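Single-stranded DNA-binding protein WHY1, chloroplastic (Solanum tuberosum, PDB 1L3A) binds single-stranded DNA as a homotetramer and activates transcription of the pathogenesis-related gene PR-10a when the plant responds to an elicitor. Local coordinates at residues Q95-S100 with F118-N123; E54-E59 with E73-L78; E129-K134 with Q154-N159; K113-F118 with V138-D143. One frame throughout, in Å; residues are numbered along the deposited sequence.

In the fold
All four contacts lie within the Whirly family region, built from two four-stranded antiparallel sheets. Along the chain, interaction 2 comes first, inside the first sheet, joining strands 49-62 and 68-85. Interaction 1 follows and packs edge strand 88-99 of that sheet against edge strand 116-120 of the second. Interaction 4 shares Phe-118 with interaction 1 and alternates with it along the chain; interactions 4 and 3 join 116-120 to 132-140 and 132-140 to 146-155. Interaction 1 thus links the two sheets, while the others hold strands within one. Its centre lies about 13 Å from those of interactions 2 and 3 and about 18 Å from that of interaction 4. Interactions 1 to 3 touch the second subunit.

Interaction 1: residues Q95-S100 with F118-N123; sequences QVFSLS and FFHDPN
Phe-97 and His-120 form an offset aromatic stack, their rings nearly parallel with planes 5° apart and centroids 4.1 Å from each other. The displacement brings rim over rim: CZ of Phe-97 sits over one face of the imidazole, 3.3 Å from ND1 of His-120. Two flat rings suit this place because they fill a thin gap while one of them keeps NE2 for a polar partner outside the stack. With CG anti to the backbone N (chi1 -163°), the ring of Phe-97 is swung across to reach the other strand.

Strand 95-99 and strand 118-120 belong to different sheets, approach to 9.0 Å between axes and run 110° apart in the near-orthogonal packing of the Whirly fold. Between these two segments no hydrogen bond forms, and the contact is mainly one of side chains; nearby, Lys-134 NZ bonds to Val-96 O.

Two further contacts are apolar. CB of Phe-118 lies obliquely 3.6 Å from CZ of Phe-97, and CD2 of Leu-99 meets CE1 of Phe-118 at 4.1 Å, the two side chains crossing at about a right angle. Helix 101-108 packs on these side chains, with Ile-104 on Leu-99 and Ile-107 on Phe-118.

Glu-103 of that helix hydrogen-bonds to the backbone N of Ser-100 at the N-cap and, weakly, to NE2 of His-120, which probably helps fix the rotation of the imidazole.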
loop_
_atom_site.group_PDB
_atom_site.type_symbol
_atom_site.label_atom_id
_atom_site.label_comp_id
_atom_site.label_asym_id
_atom_site.label_seq_id
_atom_site.Cartn_x
_atom_site.Cartn_y
_atom_site.Cartn_z
ATOM N N GLN C 95 29.028 -2.383 11.116
ATOM C CA GLN C 95 29.269 -1.813 9.796
ATOM C C GLN C 95 27.934 -1.258 9.299
ATOM O O GLN C 95 26.887 -1.905 9.420
ATOM C CB GLN C 95 29.814 -2.878 8.842
ATOM C CG GLN C 95 31.286 -3.241 9.073
ATOM C CD GLN C 95 32.208 -2.030 8.978
ATOM O OE1 GLN C 95 32.107 -1.230 8.048
ATOM N NE2 GLN C 95 33.114 -1.897 9.937
ATOM N N VAL C 96 27.976 -0.057 8.737
ATOM C CA VAL C 96 26.769 0.622 8.260
ATOM C C VAL C 96 26.691 0.752 6.736
ATOM O O VAL C 96 27.709 0.924 6.058
ATOM C CB VAL C 96 26.687 2.035 8.900
ATOM C CG1 VAL C 96 25.442 2.751 8.460
ATOM C CG2 VAL C 96 26.707 1.920 10.413
ATOM N N PHE C 97 25.473 0.664 6.203
ATOM C CA PHE C 97 25.248 0.795 4.763
ATOM C C PHE C 97 23.911 1.497 4.504
ATOM O O PHE C 97 22.854 1.009 4.898
ATOM C CB PHE C 97 25.235 -0.574 4.087
ATOM C CG PHE C 97 25.417 -0.507 2.594
ATOM C CD1 PHE C 97 26.699 -0.559 2.035
ATOM C CD2 PHE C 97 24.316 -0.376 1.746
ATOM C CE1 PHE C 97 26.886 -0.483 0.641
ATOM C CE2 PHE C 97 24.484 -0.299 0.355
ATOM C CZ PHE C 97 25.772 -0.352 -0.205
ATOM N N SER C 98 23.947 2.632 3.825
ATOM C CA SER C 98 22.719 3.367 3.575
ATOM C C SER C 98 22.070 2.982 2.256
ATOM O O SER C 98 22.751 2.802 1.257
ATOM C CB SER C 98 23.013 4.860 3.560
ATOM O OG SER C 98 23.689 5.184 2.365
ATOM N N LEU C 99 20.748 2.865 2.257
ATOM C CA LEU C 99 20.021 2.531 1.043
ATOM C C LEU C 99 19.206 3.742 0.620
ATOM O O LEU C 99 18.443 4.281 1.416
ATOM C CB LEU C 99 19.061 1.362 1.274
ATOM C CG LEU C 99 19.537 -0.013 1.741
ATOM C CD1 LEU C 99 18.294 -0.859 2.005
ATOM C CD2 LEU C 99 20.427 -0.686 0.692
ATOM N N SER C 100 19.388 4.170 -0.625
ATOM C CA SER C 100 18.649 5.293 -1.186
ATOM C C SER C 100 17.306 4.728 -1.589
ATOM O O SER C 100 17.120 3.504 -1.619
ATOM C CB SER C 100 19.332 5.816 -2.450
ATOM O OG SER C 100 19.322 4.812 -3.458
ATOM N N PHE C 118 25.025 -3.723 -4.521
ATOM C CA PHE C 118 25.133 -2.284 -4.294
ATOM C C PHE C 118 26.568 -1.907 -3.946
ATOM O O PHE C 118 27.172 -2.486 -3.043
ATOM C CB PHE C 118 24.217 -1.849 -3.147
ATOM C CG PHE C 118 22.765 -2.149 -3.375
ATOM C CD1 PHE C 118 22.025 -2.853 -2.420
ATOM C CD2 PHE C 118 22.117 -1.697 -4.522
ATOM C CE1 PHE C 118 20.665 -3.098 -2.605
ATOM C CE2 PHE C 118 20.751 -1.939 -4.718
ATOM C CZ PHE C 118 20.026 -2.637 -3.761
ATOM N N PHE C 119 27.092 -0.906 -4.642
ATOM C CA PHE C 119 28.462 -0.449 -4.439
ATOM C C PHE C 119 28.520 0.997 -3.954
ATOM O O PHE C 119 28.027 1.896 -4.628
ATOM C CB PHE C 119 29.220 -0.585 -5.759
ATOM C CG PHE C 119 30.533 0.139 -5.788
ATOM C CD1 PHE C 119 31.672 -0.435 -5.232
ATOM C CD2 PHE C 119 30.637 1.391 -6.391
ATOM C CE1 PHE C 119 32.905 0.224 -5.278
ATOM C CE2 PHE C 119 31.862 2.061 -6.444
ATOM C CZ PHE C 119 32.999 1.476 -5.888
ATOM N N HIS C 120 29.123 1.228 -2.794
ATOM C CA HIS C 120 29.228 2.587 -2.274
ATOM C C HIS C 120 30.687 2.972 -2.065
ATOM O O HIS C 120 31.489 2.170 -1.589
ATOM C CB HIS C 120 28.439 2.731 -0.964
ATOM C CG HIS C 120 26.957 2.834 -1.162
ATOM N ND1 HIS C 120 26.070 2.935 -0.111
ATOM C CD2 HIS C 120 26.207 2.881 -2.290
ATOM C CE1 HIS C 120 24.841 3.044 -0.583
ATOM N NE2 HIS C 120 24.896 3.014 -1.902
ATOM N N ASP C 121 31.022 4.204 -2.430
ATOM C CA ASP C 121 32.389 4.702 -2.319
ATOM C C ASP C 121 32.340 6.225 -2.245
ATOM O O ASP C 121 31.653 6.866 -3.041
ATOM C CB ASP C 121 33.183 4.242 -3.554
ATOM C CG ASP C 121 34.643 4.682 -3.537
ATOM O OD1 ASP C 121 35.451 4.052 -4.260
ATOM O OD2 ASP C 121 34.984 5.655 -2.832
ATOM N N PRO C 122 33.043 6.827 -1.272
ATOM C CA PRO C 122 33.027 8.291 -1.168
ATOM C C PRO C 122 33.464 8.938 -2.488
ATOM O O PRO C 122 34.660 9.049 -2.770
ATOM C CB PRO C 122 34.009 8.564 -0.032
ATOM C CG PRO C 122 33.833 7.358 0.851
ATOM C CD PRO C 122 33.801 6.227 -0.157
ATOM N N ASN C 123 32.486 9.356 -3.291
ATOM C CA ASN C 123 32.746 9.976 -4.592
ATOM C C ASN C 123 33.342 8.961 -5.567
ATOM O O ASN C 123 34.560 8.794 -5.640
ATOM C CB ASN C 123 33.693 11.171 -4.434
ATOM C CG ASN C 123 33.201 12.168 -3.406
ATOM O OD1 ASN C 123 33.130 11.860 -2.214
ATOM N ND2 ASN C 123 32.851 13.366 -3.860
#

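Interaction 2: residues E54-E59 with E73-L78; sequences EPRSPE and EGMVML
Glu-54 and Met-77 form an antiparallel hydrogen-bonded pair: Glu-54 N reaches Met-77 O at 3.0 Å, and Met-77 N reaches Glu-54 O at 2.8 Å. Next comes Pro-55 opposite Val-76, a non-hydrogen-bonded pair, where proline is at no disadvantage because no N-H is needed toward the partner strand. Arg-56 and Met-75 pair beyond it: Met-75 N bonds to Arg-56 O at 3.0 Å, but the return bond from Arg-56 N is weak, bent to 129° at the hydrogen.

The tightest packing lies just past this pair. Gly-74 has no side chain, so its CA can come within 3.0 Å of Arg-56 O, and Pro-58 CB presses on Gly-74 N at 3.4 Å. The face bearing Pro-55 and Val-76 is well covered: Phe-180 of helix 170-188 and Ile-104 pack on Val-76, and Trp-190 of the second subunit on Pro-55.

On the other face, Val-96 and Ser-98 of strand 88-99 cover Met-77, but the Arg-56 end is looser. The aliphatic part of Arg-56, extended from CG to NE, lies alongside Met-75 and Met-77 and takes its guanidinium to the exposed surface; its CD touches CE of Met-77 at 3.9 Å. Met-77 bends at chi2 and chi3, letting its methyl curl to the arginine. Where direct pairing is interrupted at Ser-57 and Glu-73, a water bridges their two carbonyl oxygens. The paired strands are those of a long beta hairpin, 49-62 with 68-85, at the middle of the four-stranded up-and-down sheet of the Whirly fold.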
loop_
_atom_site.group_PDB
_atom_site.type_symbol
_atom_site.label_atom_id
_atom_site.label_comp_id
_atom_site.label_asym_id
_atom_site.label_seq_id
_atom_site.Cartn_x
_atom_site.Cartn_y
_atom_site.Cartn_z
ATOM N N GLU C 54 16.643 1.022 9.868
ATOM C CA GLU C 54 16.047 2.250 10.367
ATOM C C GLU C 54 15.854 3.338 9.296
ATOM O O GLU C 54 16.748 3.594 8.479
ATOM C CB GLU C 54 16.925 2.787 11.507
ATOM C CG GLU C 54 16.584 4.183 11.974
ATOM C CD GLU C 54 17.644 4.763 12.908
ATOM O OE1 GLU C 54 17.726 4.318 14.075
ATOM O OE2 GLU C 54 18.402 5.661 12.470
ATOM N N PRO C 55 14.682 3.992 9.290
ATOM C CA PRO C 55 14.398 5.056 8.313
ATOM C C PRO C 55 15.150 6.345 8.671
ATOM O O PRO C 55 15.461 6.579 9.841
ATOM C CB PRO C 55 12.891 5.239 8.428
ATOM C CG PRO C 55 12.663 5.013 9.893
ATOM C CD PRO C 55 13.531 3.778 10.185
ATOM N N ARG C 56 15.446 7.165 7.667
ATOM C CA ARG C 56 16.150 8.439 7.868
ATOM C C ARG C 56 15.448 9.564 7.091
ATOM O O ARG C 56 15.187 9.447 5.890
ATOM C CB ARG C 56 17.612 8.323 7.417
ATOM C CG ARG C 56 18.483 9.517 7.810
ATOM C CD ARG C 56 19.937 9.296 7.409
ATOM N NE ARG C 56 20.841 10.309 7.959
ATOM C CZ ARG C 56 21.137 10.428 9.252
ATOM N NH1 ARG C 56 20.600 9.593 10.137
ATOM N NH2 ARG C 56 21.971 11.380 9.661
ATOM N N SER C 57 15.165 10.660 7.787
ATOM C CA SER C 57 14.461 11.811 7.216
ATOM C C SER C 57 15.006 12.505 5.983
ATOM O O SER C 57 16.208 12.598 5.779
ATOM C CB SER C 57 14.273 12.895 8.284
ATOM O OG SER C 57 13.749 14.090 7.705
ATOM N N PRO C 58 14.105 12.995 5.128
ATOM C CA PRO C 58 14.560 13.704 3.933
ATOM C C PRO C 58 14.948 15.092 4.448
ATOM O O PRO C 58 14.734 15.391 5.626
ATOM C CB PRO C 58 13.310 13.750 3.058
ATOM C CG PRO C 58 12.196 13.772 4.064
ATOM C CD PRO C 58 12.653 12.748 5.076
ATOM N N GLU C 59 15.533 15.923 3.597
ATOM C CA GLU C 59 15.903 17.271 4.009
ATOM C C GLU C 59 15.119 18.276 3.175
ATOM O O GLU C 59 14.799 18.019 2.015
ATOM C CB GLU C 59 17.404 17.515 3.823
ATOM C CG GLU C 59 18.308 16.740 4.781
ATOM C CD GLU C 59 19.751 17.231 4.753
ATOM O OE1 GLU C 59 20.386 17.181 3.677
ATOM O OE2 GLU C 59 20.254 17.670 5.809
ATOM N N GLU C 73 16.602 13.485 -0.408
ATOM C CA GLU C 73 15.662 12.420 -0.085
ATOM C C GLU C 73 16.063 11.695 1.190
ATOM O O GLU C 73 17.225 11.695 1.583
ATOM C CB GLU C 73 15.606 11.392 -1.209
ATOM C CG GLU C 73 15.525 11.972 -2.598
ATOM C CD GLU C 73 15.423 10.887 -3.655
ATOM O OE1 GLU C 73 16.175 9.885 -3.560
ATOM O OE2 GLU C 73 14.594 11.038 -4.579
ATOM N N GLY C 74 15.091 11.089 1.846
ATOM C CA GLY C 74 15.411 10.324 3.030
ATOM C C GLY C 74 15.985 9.000 2.532
ATOM O O GLY C 74 16.116 8.787 1.323
ATOM N N MET C 75 16.328 8.118 3.462
ATOM C CA MET C 75 16.881 6.806 3.143
ATOM C C MET C 75 16.715 5.849 4.317
ATOM O O MET C 75 16.205 6.210 5.371
ATOM C CB MET C 75 18.366 6.942 2.805
ATOM C CG MET C 75 19.140 7.682 3.871
ATOM S SD MET C 75 20.725 8.312 3.279
ATOM C CE MET C 75 20.201 9.749 2.318
ATOM N N VAL C 76 17.140 4.614 4.108
ATOM C CA VAL C 76 17.097 3.595 5.133
ATOM C C VAL C 76 18.548 3.206 5.448
ATOM O O VAL C 76 19.340 2.936 4.546
ATOM C CB VAL C 76 16.309 2.352 4.656
ATOM C CG1 VAL C 76 16.610 1.162 5.567
ATOM C CG2 VAL C 76 14.803 2.655 4.657
ATOM N N MET C 77 18.882 3.194 6.729
ATOM C CA MET C 77 20.215 2.842 7.192
ATOM C C MET C 77 20.218 1.408 7.711
ATOM O O MET C 77 19.381 1.040 8.534
ATOM C CB MET C 77 20.635 3.780 8.325
ATOM C CG MET C 77 22.142 3.837 8.560
ATOM S SD MET C 77 22.969 4.502 7.100
ATOM C CE MET C 77 21.870 5.939 6.778
ATOM N N LEU C 78 21.157 0.609 7.213
ATOM C CA LEU C 78 21.315 -0.779 7.632
ATOM C C LEU C 78 22.563 -0.825 8.505
ATOM O O LEU C 78 23.569 -0.207 8.174
ATOM C CB LEU C 78 21.517 -1.706 6.421
ATOM C CG LEU C 78 20.409 -1.766 5.368
ATOM C CD1 LEU C 78 20.799 -2.718 4.231
ATOM C CD2 LEU C 78 19.139 -2.240 6.024
HETATM O O HOH W 1 18.184 12.634 4.035
#

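Interaction 3: residues E129-K134 with Q154-N159; sequences EGRVRK and QNKLIN
Arg-133 and Gln-154 are joined by a two-way backbone link, an antiparallel hydrogen-bonded pair: Arg-133 N to Gln-154 O and Gln-154 N to Arg-133 O, both 3.1 Å and the latter nearly straight at 172°. Their side chains share one face and cross obliquely, CD of Arg-133 resting 3.6 Å from NE2 of Gln-154. Guanidinium and amide planes stand 73° apart, so they do not stack; the aliphatic stem of the arginine makes the contact. On the other face CG2 of Val-132, anti to the backbone N, turns toward Gln-154 O and lies 4.2 Å from CB of Asn-155.

Past this pair, CG of Arg-131 packs on CB of Lys-156 at 3.4 Å, and CB of Arg-131 on CD2 of Leu-157 at 3.8 Å. Long, flexible side chains suit this solvent-facing end, since their stems cover the backbone while the charged ends diverge.

The strands are those of the beta hairpin 132-140 with 146-155 in the second sheet, met here at the ends remote from its turn. Residues 129-134 also fall within a predicted nuclear localization signal, in keeping with their several basic side chains.

Further out, Phe-119 flanks Arg-133, while Pro-122 of the same chain and Glu-217 of the second subunit pack on Val-132.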
loop_
_atom_site.group_PDB
_atom_site.type_symbol
_atom_site.label_atom_id
_atom_site.label_comp_id
_atom_site.label_asym_id
_atom_site.label_seq_id
_atom_site.Cartn_x
_atom_site.Cartn_y
_atom_site.Cartn_z
ATOM N N GLU C 129 38.758 9.326 -6.202
ATOM C CA GLU C 129 37.813 8.283 -5.814
ATOM C C GLU C 129 37.988 7.946 -4.338
ATOM O O GLU C 129 37.016 7.829 -3.593
ATOM C CB GLU C 129 38.043 7.015 -6.645
ATOM C CG GLU C 129 39.453 6.453 -6.515
ATOM C CD GLU C 129 39.504 4.950 -6.684
ATOM O OE1 GLU C 129 38.829 4.241 -5.906
ATOM O OE2 GLU C 129 40.221 4.475 -7.590
ATOM N N GLY C 130 39.241 7.798 -3.923
ATOM C CA GLY C 130 39.529 7.466 -2.543
ATOM C C GLY C 130 40.356 6.199 -2.472
ATOM O O GLY C 130 41.403 6.096 -3.114
ATOM N N ARG C 131 39.886 5.229 -1.696
ATOM C CA ARG C 131 40.600 3.969 -1.549
ATOM C C ARG C 131 39.743 2.968 -0.780
ATOM O O ARG C 131 40.095 1.793 -0.664
ATOM C CB ARG C 131 41.920 4.205 -0.806
ATOM C CG ARG C 131 42.912 3.044 -0.866
ATOM C CD ARG C 131 43.759 3.080 -2.137
ATOM N NE ARG C 131 42.991 2.771 -3.341
ATOM C CZ ARG C 131 43.477 2.824 -4.577
ATOM N NH1 ARG C 131 44.740 3.179 -4.786
ATOM N NH2 ARG C 131 42.700 2.518 -5.608
ATOM N N VAL C 132 38.613 3.438 -0.261
ATOM C CA VAL C 132 37.709 2.590 0.512
ATOM C C VAL C 132 36.377 2.342 -0.208
ATOM O O VAL C 132 35.906 3.195 -0.965
ATOM C CB VAL C 132 37.443 3.219 1.902
ATOM C CG1 VAL C 132 36.730 4.553 1.744
ATOM C CG2 VAL C 132 36.637 2.268 2.760
ATOM N N ARG C 133 35.779 1.172 0.030
ATOM C CA ARG C 133 34.512 0.801 -0.605
ATOM C C ARG C 133 33.605 -0.119 0.214
ATOM O O ARG C 133 34.059 -0.873 1.076
ATOM C CB ARG C 133 34.778 0.115 -1.936
ATOM C CG ARG C 133 35.619 -1.127 -1.783
ATOM C CD ARG C 133 35.649 -1.924 -3.068
ATOM N NE ARG C 133 36.083 -1.090 -4.179
ATOM C CZ ARG C 133 36.164 -1.511 -5.435
ATOM N NH1 ARG C 133 35.837 -2.761 -5.741
ATOM N NH2 ARG C 133 36.572 -0.682 -6.386
ATOM N N LYS C 134 32.314 -0.058 -0.091
ATOM C CA LYS C 134 31.318 -0.884 0.579
ATOM C C LYS C 134 30.499 -1.582 -0.494
ATOM O O LYS C 134 30.032 -0.946 -1.439
ATOM C CB LYS C 134 30.371 -0.031 1.423
ATOM C CG LYS C 134 31.045 0.858 2.435
ATOM C CD LYS C 134 31.563 0.066 3.605
ATOM C CE LYS C 134 30.577 0.083 4.757
ATOM N NZ LYS C 134 30.371 1.444 5.342
ATOM N N GLN C 154 36.071 -2.733 2.522
ATOM C CA GLN C 154 37.497 -2.778 2.245
ATOM C C GLN C 154 38.153 -1.423 2.421
ATOM O O GLN C 154 37.685 -0.416 1.893
ATOM C CB GLN C 154 37.752 -3.261 0.817
ATOM C CG GLN C 154 37.382 -4.705 0.535
ATOM C CD GLN C 154 36.521 -4.829 -0.705
ATOM O OE1 GLN C 154 35.281 -4.798 -0.566
ATOM N NE2 GLN C 154 37.080 -4.936 -1.817
ATOM N N ASN C 155 39.247 -1.409 3.167
ATOM C CA ASN C 155 40.003 -0.189 3.384
ATOM C C ASN C 155 41.471 -0.551 3.183
ATOM O O ASN C 155 41.987 -1.487 3.801
ATOM C CB ASN C 155 39.760 0.360 4.791
ATOM C CG ASN C 155 41.033 0.477 5.595
ATOM O OD1 ASN C 155 41.476 -0.486 6.218
ATOM N ND2 ASN C 155 41.640 1.658 5.572
ATOM N N LYS C 156 42.133 0.179 2.296
ATOM C CA LYS C 156 43.531 -0.083 1.993
ATOM C C LYS C 156 44.420 0.905 2.734
ATOM O O LYS C 156 45.649 0.809 2.693
ATOM C CB LYS C 156 43.752 0.025 0.485
ATOM C CG LYS C 156 42.716 -0.732 -0.340
ATOM C CD LYS C 156 42.722 -2.228 -0.038
ATOM C CE LYS C 156 43.976 -2.911 -0.568
ATOM N NZ LYS C 156 44.058 -4.324 -0.099
ATOM N N LEU C 157 43.781 1.859 3.404
ATOM C CA LEU C 157 44.493 2.869 4.174
ATOM C C LEU C 157 44.950 2.230 5.480
ATOM O O LEU C 157 45.576 2.877 6.313
ATOM C CB LEU C 157 43.566 4.046 4.470
ATOM C CG LEU C 157 42.822 4.658 3.277
ATOM C CD1 LEU C 157 41.863 5.722 3.779
ATOM C CD2 LEU C 157 43.809 5.244 2.275
ATOM N N ILE C 158 44.610 0.953 5.641
ATOM C CA ILE C 158 44.962 0.159 6.818
ATOM C C ILE C 158 45.288 -1.245 6.305
ATOM O O ILE C 158 46.359 -1.483 5.746
ATOM C CB ILE C 158 43.774 0.064 7.814
ATOM C CG1 ILE C 158 43.280 1.467 8.168
ATOM C CG2 ILE C 158 44.196 -0.677 9.081
ATOM C CD1 ILE C 158 41.979 1.470 8.924
ATOM N N ASN C 159 44.347 -2.163 6.483
ATOM C CA ASN C 159 44.496 -3.542 6.039
ATOM C C ASN C 159 43.182 -4.203 6.422
ATOM O O ASN C 159 43.070 -5.427 6.476
ATOM C CB ASN C 159 45.673 -4.221 6.760
ATOM C CG ASN C 159 45.993 -5.607 6.200
ATOM O OD1 ASN C 159 46.278 -5.762 5.010
ATOM N ND2 ASN C 159 45.958 -6.617 7.065
#

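Interaction 4: residues K113-F118 with V138-D143; sequences KDSCEF and VEPLPD
The peptide groups of Cys-116 and Val-138 are the flat groups that meet here. Cys-116 N approaches Val-138 O in the plane of that carbonyl at 3.2 Å, and Val-138 N meets Cys-116 O almost end-on at 3.1 Å. Next to them Pro-140 brings a puckered ring to segment 113-118: its CD lies 3.2 Å from Asp-114 O and equally 3.2 Å from OG of Ser-115, while CG faces the carbonyl oxygen of Lys-113 more distantly. With CD in place of an N-H hydrogen, Pro-140 cannot donate to Asp-114 O, which suits the point where the ladder stops.

The two backbone bonds make an antiparallel hydrogen-bonded pair at the end of the ladder between strands 116-120 and 132-140, which form a beta hairpin and one side of the second Whirly sheet. Beyond Cys-116 the ladder gives way to looser contacts, including a CA-H...O approach from Ser-115 CA to Val-138 O.

Side chains then divide between two environments. Inward, SG of Cys-116 touches CB of Val-138 at 3.9 Å; with chi1 at 59°, SG sits between its backbone N and carbonyl carbon. Both are small and apolar enough for this side, where Phe-149 of strand 146-155 continues the packing on Val-138. On the exposed side, OG of Ser-115 lies against CG of Glu-139 at 3.4 Å, the glutamate running on extended toward its carboxylate. Asp-114, turned away from strand 132-140, accepts a hydrogen bond at OD2 from Gly-111 N.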
loop_
_atom_site.group_PDB
_atom_site.type_symbol
_atom_site.label_atom_id
_atom_site.label_comp_id
_atom_site.label_asym_id
_atom_site.label_seq_id
_atom_site.Cartn_x
_atom_site.Cartn_y
_atom_site.Cartn_z
ATOM N N LYS C 113 14.111 -15.839 -6.793
ATOM C CA LYS C 113 15.370 -16.275 -7.371
ATOM C C LYS C 113 16.246 -15.154 -7.897
ATOM O O LYS C 113 17.229 -15.410 -8.584
ATOM C CB LYS C 113 15.080 -17.280 -8.490
ATOM C CG LYS C 113 14.033 -18.316 -8.094
ATOM C CD LYS C 113 13.785 -19.343 -9.187
ATOM C CE LYS C 113 14.980 -20.274 -9.370
ATOM N NZ LYS C 113 14.712 -21.330 -10.395
ATOM N N ASP C 114 15.904 -13.910 -7.571
ATOM C CA ASP C 114 16.689 -12.769 -8.040
ATOM C C ASP C 114 17.755 -12.316 -7.046
ATOM O O ASP C 114 17.711 -12.655 -5.866
ATOM C CB ASP C 114 15.782 -11.568 -8.348
ATOM C CG ASP C 114 14.752 -11.861 -9.426
ATOM O OD1 ASP C 114 15.127 -12.379 -10.502
ATOM O OD2 ASP C 114 13.562 -11.549 -9.197
ATOM N N SER C 115 18.698 -11.522 -7.548
ATOM C CA SER C 115 19.785 -10.969 -6.750
ATOM C C SER C 115 20.019 -9.515 -7.157
ATOM O O SER C 115 19.494 -9.056 -8.163
ATOM C CB SER C 115 21.074 -11.760 -6.988
ATOM O OG SER C 115 20.908 -13.124 -6.648
ATOM N N CYS C 116 20.797 -8.795 -6.361
ATOM C CA CYS C 116 21.141 -7.416 -6.659
ATOM C C CYS C 116 22.396 -7.084 -5.873
ATOM O O CYS C 116 22.659 -7.695 -4.842
ATOM C CB CYS C 116 19.991 -6.459 -6.300
ATOM S SG CYS C 116 19.440 -6.435 -4.569
ATOM N N GLU C 117 23.185 -6.145 -6.381
ATOM C CA GLU C 117 24.428 -5.741 -5.737
ATOM C C GLU C 117 24.478 -4.222 -5.626
ATOM O O GLU C 117 24.035 -3.521 -6.527
ATOM C CB GLU C 117 25.632 -6.227 -6.553
ATOM C CG GLU C 117 26.973 -6.069 -5.834
ATOM C CD GLU C 117 28.180 -6.304 -6.741
ATOM O OE1 GLU C 117 28.462 -5.444 -7.610
ATOM O OE2 GLU C 117 28.852 -7.349 -6.587
ATOM N N PHE C 118 25.025 -3.723 -4.521
ATOM C CA PHE C 118 25.133 -2.284 -4.294
ATOM C C PHE C 118 26.568 -1.907 -3.946
ATOM O O PHE C 118 27.172 -2.486 -3.043
ATOM C CB PHE C 118 24.217 -1.849 -3.147
ATOM C CG PHE C 118 22.765 -2.149 -3.375
ATOM C CD1 PHE C 118 22.025 -2.853 -2.420
ATOM C CD2 PHE C 118 22.117 -1.697 -4.522
ATOM C CE1 PHE C 118 20.665 -3.098 -2.605
ATOM C CE2 PHE C 118 20.751 -1.939 -4.718
ATOM C CZ PHE C 118 20.026 -2.637 -3.761
ATOM N N VAL C 138 22.679 -9.122 -2.129
ATOM C CA VAL C 138 21.467 -9.755 -1.631
ATOM C C VAL C 138 21.159 -10.870 -2.624
ATOM O O VAL C 138 20.851 -10.614 -3.779
ATOM C CB VAL C 138 20.317 -8.738 -1.546
ATOM C CG1 VAL C 138 19.055 -9.396 -1.022
ATOM C CG2 VAL C 138 20.718 -7.603 -0.606
ATOM N N GLU C 139 21.279 -12.112 -2.182
ATOM C CA GLU C 139 21.039 -13.241 -3.075
ATOM C C GLU C 139 20.268 -14.356 -2.388
ATOM O O GLU C 139 20.298 -14.483 -1.170
ATOM C CB GLU C 139 22.376 -13.806 -3.583
ATOM C CG GLU C 139 23.317 -12.782 -4.212
ATOM C CD GLU C 139 24.651 -13.396 -4.636
ATOM O OE1 GLU C 139 25.572 -12.633 -5.015
ATOM O OE2 GLU C 139 24.778 -14.644 -4.595
ATOM N N PRO C 140 19.567 -15.186 -3.171
ATOM C CA PRO C 140 18.809 -16.283 -2.567
ATOM C C PRO C 140 19.686 -17.293 -1.830
ATOM O O PRO C 140 20.849 -17.504 -2.187
ATOM C CB PRO C 140 18.081 -16.902 -3.760
ATOM C CG PRO C 140 18.942 -16.539 -4.934
ATOM C CD PRO C 140 19.362 -15.133 -4.629
ATOM N N LEU C 141 19.123 -17.894 -0.787
ATOM C CA LEU C 141 19.818 -18.901 0.003
ATOM C C LEU C 141 19.789 -20.228 -0.756
ATOM O O LEU C 141 18.870 -20.486 -1.531
ATOM C CB LEU C 141 19.128 -19.086 1.358
ATOM C CG LEU C 141 19.224 -17.967 2.393
ATOM C CD1 LEU C 141 18.198 -18.201 3.493
ATOM C CD2 LEU C 141 20.629 -17.909 2.963
ATOM N N PRO C 142 20.798 -21.086 -0.542
ATOM C CA PRO C 142 20.875 -22.391 -1.212
ATOM C C PRO C 142 19.565 -23.178 -1.123
ATOM O O PRO C 142 19.062 -23.681 -2.129
ATOM C CB PRO C 142 22.015 -23.083 -0.476
ATOM C CG PRO C 142 22.934 -21.945 -0.151
ATOM C CD PRO C 142 21.972 -20.867 0.324
ATOM N N ASP C 143 19.016 -23.279 0.084
ATOM C CA ASP C 143 17.765 -24.001 0.297
ATOM C C ASP C 143 16.569 -23.326 -0.373
ATOM O O ASP C 143 15.569 -23.978 -0.667
ATOM C CB ASP C 143 17.493 -24.163 1.798
ATOM C CG ASP C 143 17.636 -22.856 2.567
ATOM O OD1 ASP C 143 17.012 -21.859 2.151
ATOM O OD2 ASP C 143 18.364 -22.830 3.589
#